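Local structure of bacteriophage virulence determinant (Salmonella enterica subsp. enterica serovar Typhimurium str. 14028S, 6GGR) at residues Met43-Ala46 with Glu47-Ile50; His101-Glu104 with Gln105-Leu108; Asp64-Tyr67 with Asp68-Glu72. The protein is probably a zinc metalloprotease effector of the PipA family, delivered into host cells to cleave NF-kappaB transcription factors. All blocks are in the same frame, centred on the assembly; numbering follows the deposited sequence.

Overall arrangement
The three contacts are all local, and contact 1 is the most buried: four of its seven touching residues are buried, along helix 45-49 and the first residue beyond it. Contacts 2 and 3 are surface features, one in the loop between helix 86-100 and strand 107-111, the other at the start of helix 64-84. Contact 1 meets both of the others. Leu-49 O probably accepts a hydrogen bond from Trp-107 N, while Arg-71 packs against Ala-46 and Glu-47; contacts 2 and 3 do not touch each other. Their chemistry differs accordingly: an aromatic ring over a carbonyl in contact 1, a turn wrapped by an arginine in contact 2, and acidic helix-surface chains in contact 3.

Contact 1. Residues Met43-Ala46 with Glu47-Ile50; sequences MCLA and EYLI
Tyr-48 folds back over Cys-44, and the aromatic contacts come first. The Tyr-48 ring lies across the carbonyl of Cys-44, whose O sits 3.0 Å above the ring plane, displaced toward the rim. Further along the ring, Cys-44 CB packs against Tyr-48 CZ at 3.4 Å. The sulfur stands off obliquely: Cys-44 SG is 5.4 Å from the centroid of the Tyr-48 ring and 43° off its normal, a Cys sulfur-aromatic contact. The first torsion explains this placement, since CG of Tyr-48 is anti to its own carbonyl carbon (chi1 -61°) and the ring is sent back along the helix toward its beginning.

The backbone bonds use the same carbonyl. Tyr-48 N donates to Cys-44 O at 3.1 Å, so one oxygen both takes the first helical bond and lies under the ring of its donor. The next two residues continue the pattern, Leu-49 N to Leu-45 O at 2.9 Å and Ile-50 N to Ala-46 O at 2.8 Å. Leu-49 N also makes a weak bond to Ala-46 O, which therefore receives two donors just where Ile-50 leaves helical geometry.

Apolar packing completes the contact: Leu-45 CD2 lies 4.4 Å from Tyr-48 CD2. Leu-45 also meets Tyr-82 and Met-92, Tyr-48 meets the ring of Tyr-96, and Leu-49 packs on Leu-100 and Trp-107, about 9 Å between side chains from His-170, a zinc-binding residue of this protein, although no zinc is bound to this chain here. Cys-44 is known to form an interchain disulfide, although no other chain of this assembly touches the segment. The whole is a short helix of little more than one turn, entered through a 3-10 segment and running directly into strand 50-51.

Contact 2. Residues His101-Glu104 with Gln105-Leu108; sequences HDVE and QRWL
Arg-106 wraps its side chain back around the turn formed by Asp-102 to Gln-105, and this is the tight side of the contact. Its aliphatic part lies against two backbone carbonyls: Arg-106 CG is 3.2 Å from Val-103 O, and Arg-106 CD is 3.3 Å from Asp-102 O. Beyond them one face of the guanidinium rests over the backbone of Val-103, whose CA lies 3.7 Å above its plane, while NH1 comes close to the carbonyl carbon of His-101. The chain bends at chi2 and chi3 to follow the turn, and its first torsion is far from staggered (chi1 -19°), which suggests some strain in the wrapping. Outside the turn, Arg-106 also touches Ser-51.

Two hydrogen bonds hold the backbone that it embraces. Gln-105 N donates to Asp-102 O at 2.9 Å, approaching from well above the carbonyl plane. The carboxylate of Asp-102 reinforces the bend, its OD1 accepting from Glu-104 N at 2.9 Å.

The solvent side is looser. Gln-105 CG stays 3.8 Å from Asp-102 OD2, and the two side chains cross at about a right angle, their amide and carboxylate planes 80° apart. Val-103 CG2 approaches Arg-106 NH2 no closer than 4.0 Å. Glu-104, exposed, brings little beyond its CB to the contact.

What results is a type I beta turn overlapped by an Asx turn at Asp-102, linking the end of helix 86-100 to strand 107-111.

Contact 3. Residues Asp64-Tyr67 with Asp68-Glu72; sequences DDTY and DECRE
Tyr-67 and Arg-71, one turn apart near the beginning of helix 64-84, lie side by side and point the same way. This is an i, i+4 pairing on an alpha-helix. Arg-71 is extended from CG to NE, and its CD runs alongside the phenol, 4.0 Å from Tyr-67 OH. Ring and guanidinium planes are 47° apart, with the hydroxyl at the edge of the guanidinium rather than over a face. Both chains set out in the same direction because CG is anti to the backbone N in each (chi1 174° in Tyr-67). The pair also leans on the rest of the fold: both residues touch Leu-109, and Arg-71 continues to Ala-46 and Glu-47 of helix 45-49.

Asp-68 crosses the other end of the ring, its OD1 3.7 Å from Tyr-67 CD2 and its carboxylate plane steeply inclined to the phenol.

Round the helix the pairing is electrostatically awkward. Asp-65 and Glu-69 converge obliquely, and Asp-65 OD1 lies only 3.0 Å from Glu-69 OE2. Two charged carboxylates would repel at this distance, so one of them may be protonated; the nearby amino-terminal end of the helix would probably ease the negative charge as well.

Backbone bonds run beneath these groups, Glu-69 N to Asp-65 O at 3.2 Å and Arg-71 N to Tyr-67 O at 2.8 Å. On the more buried flank Cys-70 N donates to Thr-66 O at 2.9 Å, and Cys-70 SG lies 3.5 Å from that same Thr-66 O.

Contact 1. Residues Met43-Ala46 with Glu47-Ile50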
loop_
_atom_site.group_PDB
_atom_site.type_symbol
_atom_site.label_atom_id
_atom_site.label_comp_id
_atom_site.label_asym_id
_atom_site.label_seq_id
_atom_site.Cartn_x
_atom_site.Cartn_y
_atom_site.Cartn_z
ATOM N N MET B 43 0.037 -16.520 -24.979
ATOM C CA MET B 43 -0.689 -15.353 -25.470
ATOM C C MET B 43 -2.170 -15.369 -25.108
ATOM O O MET B 43 -2.892 -14.457 -25.525
ATOM C CB MET B 43 -0.522 -15.241 -26.987
ATOM C CG MET B 43 0.754 -14.523 -27.404
ATOM S SD MET B 43 1.197 -14.787 -29.133
ATOM C CE MET B 43 2.005 -16.384 -29.035
ATOM N N CYS B 44 -2.639 -16.362 -24.350
ATOM C CA CYS B 44 -4.012 -16.399 -23.863
ATOM C C CYS B 44 -4.108 -16.265 -22.349
ATOM O O CYS B 44 -5.216 -16.331 -21.804
ATOM C CB CYS B 44 -4.692 -17.701 -24.302
ATOM S SG CYS B 44 -4.899 -17.863 -26.088
ATOM N N LEU B 45 -2.982 -16.075 -21.656
ATOM C CA LEU B 45 -3.002 -16.013 -20.198
ATOM C C LEU B 45 -3.780 -14.801 -19.702
ATOM O O LEU B 45 -4.467 -14.873 -18.676
ATOM C CB LEU B 45 -1.573 -15.975 -19.658
ATOM C CG LEU B 45 -0.677 -17.163 -20.002
ATOM C CD1 LEU B 45 0.768 -16.837 -19.669
ATOM C CD2 LEU B 45 -1.120 -18.407 -19.261
ATOM N N ALA B 46 -3.672 -13.671 -20.405
ATOM C CA ALA B 46 -4.396 -12.472 -19.998
ATOM C C ALA B 46 -5.901 -12.722 -19.973
ATOM O O ALA B 46 -6.581 -12.388 -18.995
ATOM C CB ALA B 46 -4.058 -11.316 -20.939
ATOM N N GLU B 47 -6.438 -13.300 -21.051
ATOM C CA GLU B 47 -7.858 -13.641 -21.083
ATOM C C GLU B 47 -8.212 -14.623 -19.974
ATOM O O GLU B 47 -9.311 -14.567 -19.411
ATOM C CB GLU B 47 -8.230 -14.222 -22.449
ATOM C CG GLU B 47 -8.615 -13.179 -23.489
ATOM C CD GLU B 47 -8.751 -13.759 -24.884
ATOM O OE1 GLU B 47 -9.076 -14.959 -25.006
ATOM O OE2 GLU B 47 -8.524 -13.013 -25.862
ATOM N N TYR B 48 -7.294 -15.535 -19.649
ATOM C CA TYR B 48 -7.560 -16.504 -18.593
ATOM C C TYR B 48 -7.612 -15.843 -17.221
ATOM O O TYR B 48 -8.341 -16.309 -16.339
ATOM C CB TYR B 48 -6.494 -17.604 -18.598
ATOM C CG TYR B 48 -6.412 -18.421 -19.878
ATOM C CD1 TYR B 48 -7.400 -18.339 -20.853
ATOM C CD2 TYR B 48 -5.345 -19.283 -20.104
ATOM C CE1 TYR B 48 -7.324 -19.083 -22.014
ATOM C CE2 TYR B 48 -5.262 -20.033 -21.264
ATOM C CZ TYR B 48 -6.254 -19.928 -22.214
ATOM O OH TYR B 48 -6.182 -20.668 -23.372
ATOM N N LEU B 49 -6.855 -14.766 -17.020
ATOM C CA LEU B 49 -6.791 -14.115 -15.716
ATOM C C LEU B 49 -7.798 -12.977 -15.580
ATOM O O LEU B 49 -8.360 -12.784 -14.497
ATOM C CB LEU B 49 -5.377 -13.584 -15.466
ATOM C CG LEU B 49 -5.098 -12.954 -14.096
ATOM C CD1 LEU B 49 -4.933 -14.020 -13.025
ATOM C CD2 LEU B 49 -3.873 -12.056 -14.153
ATOM N N ILE B 50 -8.046 -12.228 -16.654
ATOM C CA ILE B 50 -8.818 -10.989 -16.600
ATOM C C ILE B 50 -10.109 -11.165 -17.388
ATOM O O ILE B 50 -10.087 -11.615 -18.540
ATOM C CB ILE B 50 -8.005 -9.804 -17.150
ATOM C CG1 ILE B 50 -6.652 -9.698 -16.435
ATOM C CG2 ILE B 50 -8.790 -8.506 -17.022
ATOM C CD1 ILE B 50 -6.737 -9.629 -14.919
#

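Contact 2. Residues His101-Glu104 with Gln105-Leu108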
loop_
_atom_site.group_PDB
_atom_site.type_symbol
_atom_site.label_atom_id
_atom_site.label_comp_id
_atom_site.label_asym_id
_atom_site.label_seq_id
_atom_site.Cartn_x
_atom_site.Cartn_y
_atom_site.Cartn_z
ATOM N N HIS B 101 -10.110 -21.473 -15.665
ATOM C CA HIS B 101 -10.721 -22.053 -16.852
ATOM C C HIS B 101 -12.170 -21.607 -16.986
ATOM O O HIS B 101 -12.705 -21.564 -18.099
ATOM C CB HIS B 101 -10.640 -23.572 -16.801
ATOM C CG HIS B 101 -11.447 -24.173 -15.696
ATOM N ND1 HIS B 101 -12.808 -24.365 -15.789
ATOM C CD2 HIS B 101 -11.089 -24.602 -14.464
ATOM C CE1 HIS B 101 -13.252 -24.900 -14.667
ATOM N NE2 HIS B 101 -12.229 -25.054 -13.845
ATOM N N ASP B 102 -12.803 -21.263 -15.867
ATOM C CA ASP B 102 -14.183 -20.801 -15.859
ATOM C C ASP B 102 -14.228 -19.323 -16.229
ATOM O O ASP B 102 -13.645 -18.484 -15.534
ATOM C CB ASP B 102 -14.799 -21.032 -14.482
ATOM C CG ASP B 102 -16.293 -20.790 -14.457
ATOM O OD1 ASP B 102 -16.796 -20.034 -15.316
ATOM O OD2 ASP B 102 -16.966 -21.356 -13.572
ATOM N N VAL B 103 -14.937 -19.004 -17.315
ATOM C CA VAL B 103 -15.012 -17.633 -17.801
ATOM C C VAL B 103 -15.621 -16.697 -16.765
ATOM O O VAL B 103 -15.435 -15.478 -16.850
ATOM C CB VAL B 103 -15.805 -17.600 -19.126
ATOM C CG1 VAL B 103 -15.988 -16.171 -19.632
ATOM C CG2 VAL B 103 -15.104 -18.452 -20.185
ATOM N N GLU B 104 -16.341 -17.234 -15.779
ATOM C CA GLU B 104 -16.999 -16.426 -14.759
ATOM C C GLU B 104 -16.317 -16.537 -13.397
ATOM O O GLU B 104 -16.924 -16.204 -12.373
ATOM C CB GLU B 104 -18.476 -16.815 -14.658
ATOM C CG GLU B 104 -19.351 -16.181 -15.735
ATOM C CD GLU B 104 -19.628 -14.709 -15.478
ATOM O OE1 GLU B 104 -19.362 -14.239 -14.352
ATOM O OE2 GLU B 104 -20.109 -14.023 -16.406
ATOM N N GLN B 105 -15.118 -17.084 -13.398
ATOM C CA GLN B 105 -14.269 -17.053 -12.202
ATOM C C GLN B 105 -12.997 -16.105 -12.349
ATOM O O GLN B 105 -12.105 -16.217 -11.540
ATOM C CB GLN B 105 -13.909 -18.467 -11.658
ATOM C CG GLN B 105 -15.066 -19.266 -11.047
ATOM C CD GLN B 105 -14.590 -20.503 -10.170
ATOM O OE1 GLN B 105 -14.317 -20.364 -8.987
ATOM N NE2 GLN B 105 -14.434 -21.674 -10.779
ATOM N N ARG B 106 -12.965 -15.300 -13.395
ATOM C CA ARG B 106 -11.821 -14.411 -13.713
ATOM C C ARG B 106 -11.792 -13.111 -12.844
ATOM O O ARG B 106 -12.728 -12.855 -12.101
ATOM C CB ARG B 106 -11.653 -14.100 -15.207
ATOM C CG ARG B 106 -12.336 -15.060 -16.147
ATOM C CD ARG B 106 -11.484 -16.253 -16.539
ATOM N NE ARG B 106 -11.492 -16.469 -17.982
ATOM C CZ ARG B 106 -11.169 -17.599 -18.586
ATOM N NH1 ARG B 106 -10.796 -18.661 -17.911
ATOM N NH2 ARG B 106 -11.196 -17.644 -19.885
ATOM N N TRP B 107 -10.716 -12.328 -12.937
ATOM C CA TRP B 107 -10.511 -11.158 -12.037
ATOM C C TRP B 107 -10.793 -9.887 -12.776
ATOM O O TRP B 107 -10.659 -9.823 -13.971
ATOM C CB TRP B 107 -9.062 -11.108 -11.444
ATOM C CG TRP B 107 -8.709 -12.263 -10.580
ATOM C CD1 TRP B 107 -8.493 -13.516 -10.971
ATOM C CD2 TRP B 107 -8.497 -12.246 -9.174
ATOM N NE1 TRP B 107 -8.185 -14.292 -9.918
ATOM C CE2 TRP B 107 -8.180 -13.531 -8.793
ATOM C CE3 TRP B 107 -8.555 -11.250 -8.206
ATOM C CZ2 TRP B 107 -7.924 -13.860 -7.501
ATOM C CZ3 TRP B 107 -8.312 -11.575 -6.939
ATOM C CH2 TRP B 107 -8.000 -12.860 -6.582
ATOM N N LEU B 108 -11.256 -8.893 -12.029
ATOM C CA LEU B 108 -11.387 -7.551 -12.582
ATOM C C LEU B 108 -10.038 -6.847 -12.549
ATOM O O LEU B 108 -9.314 -6.912 -11.550
ATOM C CB LEU B 108 -12.412 -6.743 -11.787
ATOM C CG LEU B 108 -13.885 -7.140 -11.929
ATOM C CD1 LEU B 108 -14.751 -6.366 -10.944
ATOM C CD2 LEU B 108 -14.364 -6.908 -13.353
#

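Contact 3. Residues Asp64-Tyr67 with Asp68-Glu72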
loop_
_atom_site.group_PDB
_atom_site.type_symbol
_atom_site.label_atom_id
_atom_site.label_comp_id
_atom_site.label_asym_id
_atom_site.label_seq_id
_atom_site.Cartn_x
_atom_site.Cartn_y
_atom_site.Cartn_z
ATOM N N ASP B 64 -11.601 3.215 -19.681
ATOM C CA ASP B 64 -11.446 2.212 -20.729
ATOM C C ASP B 64 -10.088 2.318 -21.410
ATOM O O ASP B 64 -9.567 1.316 -21.914
ATOM C CB ASP B 64 -12.567 2.356 -21.758
ATOM C CG ASP B 64 -13.942 2.149 -21.154
ATOM O OD1 ASP B 64 -14.121 1.162 -20.408
ATOM O OD2 ASP B 64 -14.841 2.976 -21.419
ATOM N N ASP B 65 -9.501 3.515 -21.437
ATOM C CA ASP B 65 -8.213 3.695 -22.098
ATOM C C ASP B 65 -7.083 3.096 -21.269
ATOM O O ASP B 65 -6.287 2.294 -21.772
ATOM C CB ASP B 65 -7.967 5.181 -22.356
ATOM C CG ASP B 65 -6.864 5.424 -23.363
ATOM O OD1 ASP B 65 -5.885 4.647 -23.376
ATOM O OD2 ASP B 65 -6.977 6.391 -24.146
ATOM N N THR B 66 -6.995 3.473 -19.992
ATOM C CA THR B 66 -5.940 2.937 -19.139
ATOM C C THR B 66 -6.053 1.425 -19.002
ATOM O O THR B 66 -5.049 0.748 -18.753
ATOM C CB THR B 66 -5.992 3.593 -17.760
ATOM O OG1 THR B 66 -6.200 5.004 -17.908
ATOM C CG2 THR B 66 -4.689 3.358 -17.012
ATOM N N TYR B 67 -7.262 0.880 -19.154
ATOM C CA TYR B 67 -7.431 -0.569 -19.142
ATOM C C TYR B 67 -6.609 -1.218 -20.250
ATOM O O TYR B 67 -5.843 -2.158 -20.003
ATOM C CB TYR B 67 -8.911 -0.921 -19.286
ATOM C CG TYR B 67 -9.194 -2.402 -19.419
ATOM C CD1 TYR B 67 -9.373 -3.200 -18.297
ATOM C CD2 TYR B 67 -9.295 -2.998 -20.670
ATOM C CE1 TYR B 67 -9.641 -4.550 -18.417
ATOM C CE2 TYR B 67 -9.559 -4.348 -20.798
ATOM C CZ TYR B 67 -9.732 -5.119 -19.669
ATOM O OH TYR B 67 -9.998 -6.463 -19.790
ATOM N N ASP B 68 -6.748 -0.721 -21.480
ATOM C CA ASP B 68 -6.007 -1.297 -22.597
ATOM C C ASP B 68 -4.503 -1.151 -22.393
ATOM O O ASP B 68 -3.735 -2.069 -22.700
ATOM C CB ASP B 68 -6.443 -0.639 -23.907
ATOM C CG ASP B 68 -7.866 -1.008 -24.302
ATOM O OD1 ASP B 68 -8.246 -2.186 -24.131
ATOM O OD2 ASP B 68 -8.604 -0.121 -24.783
ATOM N N GLU B 69 -4.064 -0.005 -21.867
ATOM C CA GLU B 69 -2.640 0.204 -21.621
ATOM C C GLU B 69 -2.109 -0.805 -20.613
ATOM O O GLU B 69 -1.079 -1.450 -20.843
ATOM C CB GLU B 69 -2.400 1.632 -21.129
ATOM C CG GLU B 69 -2.647 2.697 -22.191
ATOM C CD GLU B 69 -2.830 4.088 -21.608
ATOM O OE1 GLU B 69 -2.737 4.239 -20.371
ATOM O OE2 GLU B 69 -3.068 5.033 -22.389
ATOM N N CYS B 70 -2.806 -0.959 -19.486
ATOM C CA CYS B 70 -2.335 -1.865 -18.445
ATOM C C CYS B 70 -2.469 -3.321 -18.874
ATOM O O CYS B 70 -1.597 -4.142 -18.569
ATOM C CB CYS B 70 -3.096 -1.610 -17.143
ATOM S SG CYS B 70 -2.631 -0.059 -16.306
ATOM N N ARG B 71 -3.544 -3.661 -19.589
ATOM C CA ARG B 71 -3.728 -5.041 -20.031
ATOM C C ARG B 71 -2.650 -5.450 -21.028
ATOM O O ARG B 71 -2.149 -6.580 -20.985
ATOM C CB ARG B 71 -5.112 -5.225 -20.655
ATOM C CG ARG B 71 -5.529 -6.685 -20.746
ATOM C CD ARG B 71 -6.596 -6.929 -21.801
ATOM N NE ARG B 71 -6.952 -8.346 -21.866
ATOM C CZ ARG B 71 -6.341 -9.248 -22.629
ATOM N NH1 ARG B 71 -5.333 -8.901 -23.419
ATOM N NH2 ARG B 71 -6.742 -10.511 -22.602
ATOM N N GLU B 72 -2.298 -4.552 -21.951
ATOM C CA GLU B 72 -1.225 -4.839 -22.897
ATOM C C GLU B 72 0.072 -5.160 -22.160
ATOM O O GLU B 72 0.752 -6.143 -22.473
ATOM C CB GLU B 72 -1.040 -3.650 -23.841
ATOM C CG GLU B 72 -0.046 -3.889 -24.969
ATOM C CD GLU B 72 1.363 -3.444 -24.626
ATOM O OE1 GLU B 72 1.518 -2.427 -23.915
ATOM O OE2 GLU B 72 2.319 -4.113 -25.069
#